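Local coordinates for protein 3',5'-nucleoside bisphosphate phosphatase (Chromobacterium violaceum, PDB 2YB1) that hydrolyses nucleoside 3',5'-bisphosphates to nucleoside 5'-phosphates and orthophosphate with the help of three manganese ions, at residues 175-178 / 179-183. Numbering follows the deposited sequence.
Sequences DAVG and WIVGA
Asp175 to Gly178 and Trp179 to Gly182 lie on helix 173-182 and are tied by four successive i to i+4 backbone hydrogen bonds: Trp179 N to Asp175 O, Ile180 N to Ala176 O, Val181 N to Val177 O and Gly182 N to Gly178 O. The helix packs against the mixed sheet of the PHP domain. One turn apart, Asp175 and Trp179 make a CH-pi contact: Asp175 CB sits over the six-membered ring of the indole, 3.8 Å from its centroid and 17° off the normal. CG of Trp179 lies beside its own backbone N (chi1 -69°), which folds the indole back along the helix under Asp175. The carboxylate is nearly parallel to the ring, with Asp175 OD2 3.9 Å from Trp179 CZ2. On the same face, Asp175 O sits 3.0 Å above the indole plane, offset toward the rim near Trp179 CG and CD2, while it accepts the bond from Trp179 N. Beyond the helix, the indole touches Leu88, Ser94 and Ile95 of helix 86-96. Ala176 and Ile180 face the sheet, both touching Val65 of strand 59-69, and Ile180 also meets Ala187 of strand 186-189. The side chain of Ile180 is about 12 Å from a bound manganese ion. Val177 and Val181 run alongside each other, the nearest methyls being Val177 CG1 and Val181 CG2 at 4.1 Å.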
ATOM      1  N   ASP A 175      -6.921   9.328  12.285  1.00  8.92           N
ATOM      2  CA  ASP A 175      -7.240  10.045  11.052  1.00  8.74           C
ATOM      3  C   ASP A 175      -7.318   9.119   9.842  1.00  6.21           C
ATOM      4  O   ASP A 175      -8.272   9.198   9.069  1.00  6.14           O
ATOM      5  CB  ASP A 175      -6.250  11.173  10.792  1.00  8.17           C
ATOM      6  CG  ASP A 175      -6.588  12.434  11.571  1.00  9.93           C
ATOM      7  OD1 ASP A 175      -7.719  12.526  12.095  1.00 11.23           O
ATOM      8  OD2 ASP A 175      -5.731  13.331  11.640  1.00  7.06           O
ATOM      9  N   ALA A 176      -6.327   8.242   9.673  1.00  5.09           N
ATOM     10  CA  ALA A 176      -6.307   7.366   8.499  1.00  6.38           C
ATOM     11  C   ALA A 176      -7.546   6.472   8.423  1.00  7.60           C
ATOM     12  O   ALA A 176      -8.208   6.408   7.381  1.00  6.68           O
ATOM     13  CB  ALA A 176      -5.039   6.531   8.454  1.00  4.87           C
ATOM     14  N   VAL A 177      -7.854   5.790   9.526  1.00  4.17           N
ATOM     15  CA  VAL A 177      -9.029   4.920   9.588  1.00  4.12           C
ATOM     16  C   VAL A 177     -10.338   5.699   9.394  1.00  5.35           C
ATOM     17  O   VAL A 177     -11.202   5.277   8.630  1.00  5.14           O
ATOM     18  CB  VAL A 177      -9.090   4.122  10.915  1.00  5.89           C
ATOM     19  CG1 VAL A 177     -10.389   3.343  11.005  1.00  5.93           C
ATOM     20  CG2 VAL A 177      -7.885   3.186  11.023  1.00  6.13           C
ATOM     21  N   GLY A 178     -10.472   6.836  10.076  1.00  6.37           N
ATOM     22  CA  GLY A 178     -11.669   7.655   9.969  1.00  7.81           C
ATOM     23  C   GLY A 178     -11.908   8.243   8.588  1.00  8.22           C
ATOM     24  O   GLY A 178     -13.058   8.367   8.146  1.00  6.57           O
ATOM     25  N   TRP A 179     -10.833   8.635   7.908  1.00  6.77           N
ATOM     26  CA  TRP A 179     -10.955   9.120   6.534  1.00  6.52           C
ATOM     27  C   TRP A 179     -11.493   7.992   5.646  1.00  6.43           C
ATOM     28  O   TRP A 179     -12.379   8.186   4.817  1.00  5.42           O
ATOM     29  CB  TRP A 179      -9.602   9.615   6.007  1.00  6.76           C
ATOM     30  CG  TRP A 179      -9.098  10.880   6.677  1.00 11.30           C
ATOM     31  CD1 TRP A 179      -9.849  11.852   7.279  1.00 13.07           C
ATOM     32  CD2 TRP A 179      -7.732  11.293   6.811  1.00 11.96           C
ATOM     33  NE1 TRP A 179      -9.036  12.840   7.776  1.00 12.06           N
ATOM     34  CE2 TRP A 179      -7.733  12.523   7.501  1.00 12.65           C
ATOM     35  CE3 TRP A 179      -6.509  10.747   6.400  1.00 11.69           C
ATOM     36  CZ2 TRP A 179      -6.558  13.217   7.795  1.00 11.01           C
ATOM     37  CZ3 TRP A 179      -5.339  11.436   6.698  1.00 11.84           C
ATOM     38  CH2 TRP A 179      -5.375  12.658   7.389  1.00 12.21           C
ATOM     39  N   ILE A 180     -10.957   6.796   5.842  1.00  6.24           N
ATOM     40  CA  ILE A 180     -11.353   5.645   5.041  1.00  5.42           C
ATOM     41  C   ILE A 180     -12.808   5.287   5.288  1.00  5.68           C
ATOM     42  O   ILE A 180     -13.575   5.129   4.342  1.00  6.33           O
ATOM     43  CB  ILE A 180     -10.443   4.450   5.335  1.00  6.67           C
ATOM     44  CG1 ILE A 180      -9.057   4.721   4.740  1.00  5.44           C
ATOM     45  CG2 ILE A 180     -11.042   3.145   4.781  1.00  7.07           C
ATOM     46  CD1 ILE A 180      -7.961   3.853   5.329  1.00  4.14           C
ATOM     47  N   VAL A 181     -13.182   5.184   6.563  1.00  5.47           N
ATOM     48  CA  VAL A 181     -14.542   4.826   6.949  1.00  4.77           C
ATOM     49  C   VAL A 181     -15.553   5.895   6.541  1.00  5.30           C
ATOM     50  O   VAL A 181     -16.639   5.576   6.046  1.00  7.86           O
ATOM     51  CB  VAL A 181     -14.640   4.559   8.469  1.00  6.44           C
ATOM     52  CG1 VAL A 181     -16.111   4.429   8.899  1.00  6.46           C
ATOM     53  CG2 VAL A 181     -13.831   3.306   8.841  1.00  7.40           C
ATOM     54  N   GLY A 182     -15.199   7.161   6.746  1.00  6.06           N
ATOM     55  CA  GLY A 182     -16.069   8.269   6.374  1.00  7.31           C
ATOM     56  C   GLY A 182     -16.289   8.342   4.869  1.00  8.42           C
ATOM     57  O   GLY A 182     -17.249   8.963   4.404  1.00  7.73           O
ATOM     58  N   ALA A 183     -15.380   7.727   4.106  1.00  8.05           N
ATOM     59  CA  ALA A 183     -15.499   7.641   2.646  1.00  9.14           C
ATOM     60  C   ALA A 183     -16.228   6.374   2.207  1.00  7.70           C
ATOM     61  O   ALA A 183     -16.300   6.075   1.014  1.00  7.35           O
ATOM     62  CB  ALA A 183     -14.120   7.720   1.978  1.00  8.67           C
TER